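Local structure of Serine/threonine-protein kinase Tel1 (Chaetomium thermophilum, 6SKY) at residues A[1653-1661]-A[2728-2736]; A[1846-1854]-A[1862-1870]. The protein probably acts as a DNA damage sensor, transferring phosphate from ATP to serine or threonine residues of target proteins to activate checkpoint signalling. All blocks are in the same frame, centred on the assembly; numbering follows the deposited sequence.

Contact 1 (A[1653-1661]-A[2728-2736]); sequences RESQLQEYR and YFPDPDEWF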
loop_
_atom_site.group_PDB
_atom_site.type_symbol
_atom_site.label_atom_id
_atom_site.label_comp_id
_atom_site.label_asym_id
_atom_site.label_seq_id
_atom_site.Cartn_x
_atom_site.Cartn_y
_atom_site.Cartn_z
ATOM N N ARG A 1653 35.722 -15.275 10.663
ATOM C CA ARG A 1653 35.851 -16.687 10.979
ATOM C C ARG A 1653 35.690 -16.912 12.471
ATOM O O ARG A 1653 36.130 -16.100 13.285
ATOM C CB ARG A 1653 37.199 -17.225 10.515
ATOM C CG ARG A 1653 37.261 -17.523 9.037
ATOM C CD ARG A 1653 38.544 -18.235 8.706
ATOM N NE ARG A 1653 39.679 -17.595 9.358
ATOM C CZ ARG A 1653 40.557 -16.818 8.737
ATOM N NH1 ARG A 1653 40.442 -16.592 7.436
ATOM N NH2 ARG A 1653 41.559 -16.277 9.415
ATOM N N GLU A 1654 35.058 -18.027 12.826
ATOM C CA GLU A 1654 34.738 -18.316 14.211
ATOM C C GLU A 1654 35.289 -19.635 14.720
ATOM O O GLU A 1654 35.229 -19.879 15.927
ATOM C CB GLU A 1654 33.220 -18.310 14.414
ATOM C CG GLU A 1654 32.510 -19.350 13.602
ATOM C CD GLU A 1654 31.025 -19.224 13.705
ATOM O OE1 GLU A 1654 30.518 -18.086 13.695
ATOM O OE2 GLU A 1654 30.364 -20.268 13.810
ATOM N N SER A 1655 35.810 -20.491 13.857
ATOM C CA SER A 1655 36.481 -21.703 14.285
ATOM C C SER A 1655 37.952 -21.630 13.913
ATOM O O SER A 1655 38.397 -20.730 13.206
ATOM C CB SER A 1655 35.828 -22.941 13.664
ATOM O OG SER A 1655 35.773 -22.836 12.258
ATOM N N GLN A 1656 38.710 -22.595 14.414
ATOM C CA GLN A 1656 40.123 -22.715 14.112
ATOM C C GLN A 1656 40.407 -23.783 13.079
ATOM O O GLN A 1656 41.563 -24.159 12.904
ATOM C CB GLN A 1656 40.907 -23.017 15.382
ATOM C CG GLN A 1656 40.939 -21.884 16.370
ATOM C CD GLN A 1656 41.938 -20.822 16.001
ATOM O OE1 GLN A 1656 41.599 -19.650 15.887
ATOM N NE2 GLN A 1656 43.183 -21.224 15.825
ATOM N N LEU A 1657 39.387 -24.278 12.384
ATOM C CA LEU A 1657 39.603 -25.376 11.454
ATOM C C LEU A 1657 40.536 -24.987 10.320
ATOM O O LEU A 1657 41.200 -25.853 9.741
ATOM C CB LEU A 1657 38.272 -25.862 10.902
ATOM C CG LEU A 1657 37.534 -26.844 11.799
ATOM C CD1 LEU A 1657 36.404 -27.471 11.041
ATOM C CD2 LEU A 1657 38.483 -27.900 12.286
ATOM N N GLN A 1658 40.616 -23.701 9.995
ATOM C CA GLN A 1658 41.507 -23.276 8.925
ATOM C C GLN A 1658 42.965 -23.450 9.319
ATOM O O GLN A 1658 43.793 -23.834 8.490
ATOM C CB GLN A 1658 41.225 -21.829 8.549
ATOM C CG GLN A 1658 40.524 -21.671 7.226
ATOM C CD GLN A 1658 41.097 -20.533 6.409
ATOM O OE1 GLN A 1658 41.986 -19.813 6.865
ATOM N NE2 GLN A 1658 40.596 -20.367 5.193
ATOM N N GLU A 1659 43.297 -23.202 10.583
ATOM C CA GLU A 1659 44.673 -23.402 11.020
ATOM C C GLU A 1659 45.009 -24.880 11.120
ATOM O O GLU A 1659 46.108 -25.297 10.751
ATOM C CB GLU A 1659 44.907 -22.714 12.356
ATOM C CG GLU A 1659 43.826 -21.732 12.734
ATOM C CD GLU A 1659 43.770 -20.508 11.835
ATOM O OE1 GLU A 1659 44.763 -20.232 11.129
ATOM O OE2 GLU A 1659 42.725 -19.821 11.835
ATOM N N TYR A 1660 44.079 -25.690 11.617
ATOM C CA TYR A 1660 44.323 -27.121 11.672
ATOM C C TYR A 1660 44.482 -27.705 10.282
ATOM O O TYR A 1660 45.178 -28.708 10.109
ATOM C CB TYR A 1660 43.189 -27.831 12.398
ATOM C CG TYR A 1660 42.869 -27.303 13.766
ATOM C CD1 TYR A 1660 43.789 -26.586 14.494
ATOM C CD2 TYR A 1660 41.635 -27.537 14.330
ATOM C CE1 TYR A 1660 43.479 -26.111 15.735
ATOM C CE2 TYR A 1660 41.325 -27.074 15.565
ATOM C CZ TYR A 1660 42.243 -26.360 16.263
ATOM O OH TYR A 1660 41.909 -25.901 17.506
ATOM N N ARG A 1661 43.840 -27.108 9.282
ATOM C CA ARG A 1661 43.994 -27.608 7.923
ATOM C C ARG A 1661 45.225 -27.046 7.242
ATOM O O ARG A 1661 45.754 -27.671 6.322
ATOM C CB ARG A 1661 42.751 -27.296 7.103
ATOM C CG ARG A 1661 41.598 -28.162 7.511
ATOM C CD ARG A 1661 40.294 -27.695 6.945
ATOM N NE ARG A 1661 39.204 -28.479 7.507
ATOM C CZ ARG A 1661 37.925 -28.281 7.231
ATOM N NH1 ARG A 1661 37.564 -27.319 6.396
ATOM N NH2 ARG A 1661 37.007 -29.047 7.792
ATOM N N TYR A 2728 31.139 -32.520 1.737
ATOM C CA TYR A 2728 31.961 -31.700 0.868
ATOM C C TYR A 2728 32.426 -30.425 1.536
ATOM O O TYR A 2728 33.387 -29.819 1.064
ATOM C CB TYR A 2728 31.207 -31.343 -0.418
ATOM C CG TYR A 2728 31.152 -32.463 -1.419
ATOM C CD1 TYR A 2728 32.191 -32.677 -2.300
ATOM C CD2 TYR A 2728 30.069 -33.309 -1.478
ATOM C CE1 TYR A 2728 32.150 -33.695 -3.205
ATOM C CE2 TYR A 2728 30.020 -34.331 -2.379
ATOM C CZ TYR A 2728 31.061 -34.519 -3.241
ATOM O OH TYR A 2728 31.011 -35.543 -4.150
ATOM N N PHE A 2729 31.782 -30.017 2.627
ATOM C CA PHE A 2729 32.153 -28.812 3.361
ATOM C C PHE A 2729 32.064 -29.116 4.848
ATOM O O PHE A 2729 31.009 -28.953 5.465
ATOM C CB PHE A 2729 31.254 -27.633 2.990
ATOM C CG PHE A 2729 30.907 -27.563 1.533
ATOM C CD1 PHE A 2729 31.805 -27.074 0.613
ATOM C CD2 PHE A 2729 29.675 -27.981 1.084
ATOM C CE1 PHE A 2729 31.478 -27.018 -0.717
ATOM C CE2 PHE A 2729 29.354 -27.926 -0.249
ATOM C CZ PHE A 2729 30.253 -27.446 -1.142
ATOM N N PRO A 2730 33.159 -29.572 5.462
ATOM C CA PRO A 2730 33.123 -29.874 6.898
ATOM C C PRO A 2730 33.335 -28.672 7.807
ATOM O O PRO A 2730 33.085 -28.786 9.012
ATOM C CB PRO A 2730 34.260 -30.888 7.064
ATOM C CG PRO A 2730 34.645 -31.287 5.681
ATOM C CD PRO A 2730 34.369 -30.116 4.837
ATOM N N ASP A 2731 33.785 -27.549 7.282
ATOM C CA ASP A 2731 33.947 -26.319 8.047
ATOM C C ASP A 2731 32.603 -25.613 8.169
ATOM O O ASP A 2731 31.947 -25.382 7.156
ATOM C CB ASP A 2731 34.956 -25.427 7.342
ATOM C CG ASP A 2731 35.431 -24.279 8.191
ATOM O OD1 ASP A 2731 35.077 -24.212 9.376
ATOM O OD2 ASP A 2731 36.177 -23.434 7.667
ATOM N N PRO A 2732 32.155 -25.265 9.378
ATOM C CA PRO A 2732 30.803 -24.703 9.521
ATOM C C PRO A 2732 30.572 -23.385 8.804
ATOM O O PRO A 2732 29.441 -23.120 8.382
ATOM C CB PRO A 2732 30.666 -24.550 11.035
ATOM C CG PRO A 2732 31.510 -25.602 11.567
ATOM C CD PRO A 2732 32.697 -25.669 10.681
ATOM N N ASP A 2733 31.590 -22.551 8.641
ATOM C CA ASP A 2733 31.402 -21.311 7.900
ATOM C C ASP A 2733 31.126 -21.593 6.432
ATOM O O ASP A 2733 30.135 -21.114 5.857
ATOM C CB ASP A 2733 32.642 -20.441 8.048
ATOM C CG ASP A 2733 33.245 -20.527 9.428
ATOM O OD1 ASP A 2733 32.478 -20.582 10.411
ATOM O OD2 ASP A 2733 34.487 -20.548 9.534
ATOM N N GLU A 2734 32.006 -22.375 5.813
ATOM C CA GLU A 2734 31.809 -22.801 4.439
ATOM C C GLU A 2734 30.517 -23.583 4.283
ATOM O O GLU A 2734 29.788 -23.388 3.313
ATOM C CB GLU A 2734 33.001 -23.635 3.999
ATOM C CG GLU A 2734 33.189 -23.711 2.518
ATOM C CD GLU A 2734 34.307 -24.642 2.137
ATOM O OE1 GLU A 2734 34.724 -25.444 3.001
ATOM O OE2 GLU A 2734 34.773 -24.578 0.982
ATOM N N TRP A 2735 30.223 -24.477 5.221
ATOM C CA TRP A 2735 28.992 -25.255 5.161
ATOM C C TRP A 2735 27.770 -24.354 5.105
ATOM O O TRP A 2735 26.890 -24.539 4.259
ATOM C CB TRP A 2735 28.930 -26.186 6.366
ATOM C CG TRP A 2735 27.623 -26.851 6.618
ATOM C CD1 TRP A 2735 27.158 -27.980 6.038
ATOM C CD2 TRP A 2735 26.631 -26.453 7.565
ATOM N NE1 TRP A 2735 25.931 -28.302 6.541
ATOM C CE2 TRP A 2735 25.584 -27.375 7.481
ATOM C CE3 TRP A 2735 26.522 -25.395 8.465
ATOM C CZ2 TRP A 2735 24.453 -27.279 8.263
ATOM C CZ3 TRP A 2735 25.398 -25.300 9.229
ATOM C CH2 TRP A 2735 24.379 -26.234 9.128
ATOM N N PHE A 2736 27.701 -23.365 5.993
ATOM C CA PHE A 2736 26.532 -22.497 6.027
ATOM C C PHE A 2736 26.409 -21.680 4.752
ATOM O O PHE A 2736 25.314 -21.544 4.194
ATOM C CB PHE A 2736 26.597 -21.591 7.248
ATOM C CG PHE A 2736 25.391 -20.739 7.423
ATOM C CD1 PHE A 2736 24.195 -21.293 7.790
ATOM C CD2 PHE A 2736 25.448 -19.386 7.210
ATOM C CE1 PHE A 2736 23.091 -20.519 7.937
ATOM C CE2 PHE A 2736 24.344 -18.616 7.361
ATOM C CZ PHE A 2736 23.167 -19.182 7.723
#
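Two first torsions bring OG of Ser-1655 and the carboxylate of Asp-2731 together: OG of the serine stands between its backbone N and carbonyl carbon (chi1 55°), while CG of the aspartate is swung opposite its own N (chi1 -167°). OG then donates a weak hydrogen bond to Asp-2731 OD1 at 3.3 Å, the only hydrogen bond between 1653-1661 and 2728-2736. Asp-2731 occupies the N-cap position of helix 2732-2755, yet its carboxylate does no capping there. Leu-1657 slides past this aspartate in the opposite direction and brings CD1 to 4.1 Å from CD of Pro-2732.

One helical turn further on, the chain of Arg-1661 runs straight from CG to NE and lays NH2 3.4 Å from CB of Pro-2730. The guanidinium and Asp-2731 carboxylate planes are 79° apart; OD2, 4.3 Å from NH1, lies well out of the guanidinium plane, so the two meet as charges only. At the other end, Glu-1654 passes its CG 3.4 Å from Asp-2733 OD1. The two carboxylates, like in charge, probably repel each other weakly, although Glu-1654 OE2 accepts a hydrogen bond from the backbone N of Val-1886, which would probably offset part of that repulsion.

Helical solenoid and kinase domain thus meet here through one weak bond, apolar contacts and charges too far apart or wrongly turned for a salt bridge, so the join probably rests more on packing than on polar bonds.

Contact 2 (A[1846-1854]-A[1862-1870]); sequences ILYLRTQPL and DRAHWLDVN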
loop_
_atom_site.group_PDB
_atom_site.type_symbol
_atom_site.label_atom_id
_atom_site.label_comp_id
_atom_site.label_asym_id
_atom_site.label_seq_id
_atom_site.Cartn_x
_atom_site.Cartn_y
_atom_site.Cartn_z
ATOM N N ILE A 1846 36.072 -30.923 19.065
ATOM C CA ILE A 1846 34.961 -31.705 18.523
ATOM C C ILE A 1846 34.839 -31.488 17.021
ATOM O O ILE A 1846 34.686 -32.439 16.240
ATOM C CB ILE A 1846 33.655 -31.349 19.245
ATOM C CG1 ILE A 1846 33.717 -31.761 20.707
ATOM C CG2 ILE A 1846 32.491 -32.016 18.583
ATOM C CD1 ILE A 1846 32.505 -31.363 21.480
ATOM N N LEU A 1847 34.909 -30.230 16.590
ATOM C CA LEU A 1847 34.842 -29.936 15.166
ATOM C C LEU A 1847 35.965 -30.621 14.406
ATOM O O LEU A 1847 35.741 -31.198 13.342
ATOM C CB LEU A 1847 34.900 -28.433 14.936
ATOM C CG LEU A 1847 33.670 -27.610 15.254
ATOM C CD1 LEU A 1847 33.960 -26.188 14.901
ATOM C CD2 LEU A 1847 32.517 -28.128 14.465
ATOM N N TYR A 1848 37.187 -30.554 14.926
ATOM C CA TYR A 1848 38.308 -31.176 14.234
ATOM C C TYR A 1848 38.132 -32.679 14.133
ATOM O O TYR A 1848 38.471 -33.280 13.114
ATOM C CB TYR A 1848 39.617 -30.844 14.938
ATOM C CG TYR A 1848 40.803 -31.548 14.349
ATOM C CD1 TYR A 1848 41.369 -31.110 13.176
ATOM C CD2 TYR A 1848 41.357 -32.649 14.967
ATOM C CE1 TYR A 1848 42.435 -31.744 12.635
ATOM C CE2 TYR A 1848 42.423 -33.292 14.426
ATOM C CZ TYR A 1848 42.960 -32.832 13.261
ATOM O OH TYR A 1848 44.035 -33.463 12.710
ATOM N N LEU A 1849 37.615 -33.311 15.180
ATOM C CA LEU A 1849 37.416 -34.750 15.121
ATOM C C LEU A 1849 36.337 -35.127 14.124
ATOM O O LEU A 1849 36.358 -36.235 13.586
ATOM C CB LEU A 1849 37.066 -35.295 16.498
ATOM C CG LEU A 1849 38.191 -35.443 17.508
ATOM C CD1 LEU A 1849 37.595 -35.807 18.826
ATOM C CD2 LEU A 1849 39.164 -36.487 17.062
ATOM N N ARG A 1850 35.383 -34.236 13.872
ATOM C CA ARG A 1850 34.387 -34.506 12.839
ATOM C C ARG A 1850 34.961 -34.578 11.430
ATOM O O ARG A 1850 34.254 -35.021 10.527
ATOM C CB ARG A 1850 33.304 -33.444 12.862
ATOM C CG ARG A 1850 32.093 -33.808 13.660
ATOM C CD ARG A 1850 31.081 -32.708 13.527
ATOM N NE ARG A 1850 31.074 -32.165 12.174
ATOM C CZ ARG A 1850 30.275 -32.589 11.204
ATOM N NH1 ARG A 1850 29.413 -33.564 11.433
ATOM N NH2 ARG A 1850 30.342 -32.037 10.002
ATOM N N THR A 1851 36.194 -34.145 11.202
ATOM C CA THR A 1851 36.776 -34.167 9.868
ATOM C C THR A 1851 37.775 -35.293 9.669
ATOM O O THR A 1851 38.396 -35.365 8.610
ATOM C CB THR A 1851 37.466 -32.838 9.555
ATOM O OG1 THR A 1851 38.684 -32.747 10.292
ATOM C CG2 THR A 1851 36.592 -31.679 9.931
ATOM N N GLN A 1852 37.946 -36.168 10.648
ATOM C CA GLN A 1852 38.942 -37.217 10.566
ATOM C C GLN A 1852 38.266 -38.550 10.332
ATOM O O GLN A 1852 37.362 -38.912 11.090
ATOM C CB GLN A 1852 39.774 -37.276 11.850
ATOM C CG GLN A 1852 40.618 -36.054 12.097
ATOM C CD GLN A 1852 41.498 -35.720 10.929
ATOM O OE1 GLN A 1852 41.430 -34.631 10.384
ATOM N NE2 GLN A 1852 42.332 -36.656 10.535
ATOM N N PRO A 1853 38.662 -39.303 9.310
ATOM C CA PRO A 1853 37.968 -40.559 9.011
ATOM C C PRO A 1853 38.266 -41.638 10.039
ATOM O O PRO A 1853 39.421 -41.900 10.371
ATOM C CB PRO A 1853 38.506 -40.937 7.629
ATOM C CG PRO A 1853 39.752 -40.194 7.490
ATOM C CD PRO A 1853 39.588 -38.928 8.237
ATOM N N LEU A 1854 37.217 -42.265 10.524
ATOM C CA LEU A 1854 37.344 -43.409 11.412
ATOM C C LEU A 1854 37.725 -44.645 10.607
ATOM O O LEU A 1854 37.099 -44.924 9.583
ATOM C CB LEU A 1854 36.038 -43.657 12.148
ATOM C CG LEU A 1854 35.971 -43.341 13.631
ATOM C CD1 LEU A 1854 34.585 -43.549 14.137
ATOM C CD2 LEU A 1854 36.902 -44.234 14.371
ATOM N N ASP A 1862 29.493 -41.972 10.962
ATOM C CA ASP A 1862 30.185 -42.722 11.996
ATOM C C ASP A 1862 31.255 -41.907 12.696
ATOM O O ASP A 1862 31.700 -42.302 13.774
ATOM C CB ASP A 1862 30.823 -43.976 11.411
ATOM C CG ASP A 1862 29.882 -44.733 10.515
ATOM O OD1 ASP A 1862 29.870 -44.447 9.305
ATOM O OD2 ASP A 1862 29.140 -45.604 11.014
ATOM N N ARG A 1863 31.661 -40.775 12.130
ATOM C CA ARG A 1863 32.585 -39.899 12.835
ATOM C C ARG A 1863 31.964 -39.284 14.070
ATOM O O ARG A 1863 32.610 -38.460 14.719
ATOM C CB ARG A 1863 33.086 -38.802 11.904
ATOM C CG ARG A 1863 33.837 -39.330 10.726
ATOM C CD ARG A 1863 34.238 -38.237 9.791
ATOM N NE ARG A 1863 34.782 -38.791 8.565
ATOM C CZ ARG A 1863 35.259 -38.066 7.566
ATOM N NH1 ARG A 1863 35.735 -38.656 6.488
ATOM N NH2 ARG A 1863 35.265 -36.754 7.650
ATOM N N ALA A 1864 30.730 -39.643 14.397
ATOM C CA ALA A 1864 30.123 -39.317 15.674
ATOM C C ALA A 1864 30.521 -40.288 16.762
ATOM O O ALA A 1864 29.997 -40.199 17.875
ATOM C CB ALA A 1864 28.603 -39.294 15.545
ATOM N N HIS A 1865 31.426 -41.214 16.465
ATOM C CA HIS A 1865 31.854 -42.216 17.423
ATOM C C HIS A 1865 33.253 -41.973 17.960
ATOM O O HIS A 1865 33.737 -42.783 18.751
ATOM C CB HIS A 1865 31.782 -43.606 16.796
ATOM C CG HIS A 1865 30.398 -44.024 16.420
ATOM N ND1 HIS A 1865 30.134 -45.171 15.706
ATOM C CD2 HIS A 1865 29.199 -43.446 16.660
ATOM C CE1 HIS A 1865 28.832 -45.281 15.521
ATOM N NE2 HIS A 1865 28.242 -44.246 16.088
ATOM N N TRP A 1866 33.925 -40.902 17.540
ATOM C CA TRP A 1866 35.188 -40.540 18.169
ATOM C C TRP A 1866 34.985 -40.300 19.658
ATOM O O TRP A 1866 35.634 -40.926 20.497
ATOM C CB TRP A 1866 35.776 -39.304 17.500
ATOM C CG TRP A 1866 36.445 -39.559 16.203
ATOM C CD1 TRP A 1866 36.089 -39.064 14.996
ATOM C CD2 TRP A 1866 37.607 -40.351 15.982
ATOM N NE1 TRP A 1866 36.950 -39.500 14.031
ATOM C CE2 TRP A 1866 37.894 -40.296 14.615
ATOM C CE3 TRP A 1866 38.433 -41.107 16.809
ATOM C CZ2 TRP A 1866 38.964 -40.968 14.055
ATOM C CZ3 TRP A 1866 39.486 -41.769 16.252
ATOM C CH2 TRP A 1866 39.747 -41.699 14.890
ATOM N N LEU A 1867 34.075 -39.404 19.996
ATOM C CA LEU A 1867 33.601 -39.189 21.351
ATOM C C LEU A 1867 32.108 -39.486 21.373
ATOM O O LEU A 1867 31.539 -39.965 20.395
ATOM C CB LEU A 1867 33.904 -37.767 21.813
ATOM C CG LEU A 1867 35.374 -37.378 21.856
ATOM C CD1 LEU A 1867 35.520 -35.933 22.232
ATOM C CD2 LEU A 1867 36.099 -38.241 22.844
ATOM N N ASP A 1868 31.466 -39.207 22.499
ATOM C CA ASP A 1868 30.016 -39.338 22.618
ATOM C C ASP A 1868 29.506 -38.007 23.144
ATOM O O ASP A 1868 29.422 -37.791 24.354
ATOM C CB ASP A 1868 29.625 -40.498 23.512
ATOM C CG ASP A 1868 29.506 -41.800 22.748
ATOM O OD1 ASP A 1868 30.493 -42.205 22.101
ATOM O OD2 ASP A 1868 28.425 -42.421 22.789
ATOM N N VAL A 1869 29.171 -37.118 22.227
ATOM C CA VAL A 1869 28.793 -35.756 22.556
ATOM C C VAL A 1869 27.282 -35.635 22.500
ATOM O O VAL A 1869 26.637 -36.153 21.584
ATOM C CB VAL A 1869 29.464 -34.756 21.601
ATOM C CG1 VAL A 1869 29.277 -33.356 22.095
ATOM C CG2 VAL A 1869 30.923 -35.074 21.469
ATOM N N ASN A 1870 26.715 -34.972 23.496
ATOM C CA ASN A 1870 25.320 -34.568 23.454
ATOM C C ASN A 1870 25.244 -33.297 22.629
ATOM O O ASN A 1870 25.678 -32.236 23.079
ATOM C CB ASN A 1870 24.791 -34.353 24.864
ATOM C CG ASN A 1870 23.306 -34.161 24.901
ATOM O OD1 ASN A 1870 22.817 -33.094 25.256
ATOM N ND2 ASN A 1870 22.569 -35.194 24.531
#
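Trp-1866 is wedged between Leu-1849 and Leu-1854, with CG opposite its carbonyl carbon (chi1 -78°). Its CB lies 4.2 Å from CD1 of Leu-1849, and from CG onward the indole carries CD2 of that leucine over one face. The Trp-1866 CD1 atom lies 3.2 Å from the carbonyl O of Leu-1849, which sits off the ring plane on the Leu-1849 side. At the ring edge, NE1 donates a nearly straight hydrogen bond to Gln-1852 O (3.0 Å, 164° at the hydrogen); this acceptor lies in the indole plane, although the donor is tilted out of the carbonyl plane. On the opposite face, CE2 meets CG of Leu-1854 at 3.7 Å. Toward the tip, Pro-1853 O borders CZ2, and Leu-1854 CD2 sits 3.8 Å above the centroid of the six-membered ring in a CH-pi contact.

A leucine in place of Trp-1866 would probably leave Gln-1852 O without its indole donor and open a gap between Leu-1849 and Leu-1854.

The extended Arg-1863 supplements this grip, one guanidinium face lying over the peptide that joins Gln-1852 to Pro-1853. Further along, Ile-1846 CD1 and Val-1869 CG1 meet tip to tip at 3.8 Å. The contact folds the loop between helices 1836-1849 and 1871-1880 back on itself: His-1803 and Leu-1806 of helix 1793-1808 pack against it, Leu-1867 also reaches helix 1815-1827, and Ile-1846 leans on Phe-1890 of helix 1884-1898.

How the contacts relate
Contacts 1 and 2 have their centres about 15 Å apart and touch directly. Along the chain both segments of contact 2 fall between the two of contact 1, so a local loop closure lies within a join spanning more than a thousand residues. Thr-1851 bridges them, its CG2 packing on Arg-1661 and Pro-2730, while the rings of Tyr-1848 and Tyr-1660 meet almost at right angles. Helix 1884-1898 also borders both contacts, with Val-1886 bonded to Glu-1654 and packed on Leu-1847. The last turn of helix 1836-1849 and the turn that follows it therefore join helix 1657-1663 and the kinase segment 2728-2736 in one continuous packing, away from the nucleotide and magnesium sites.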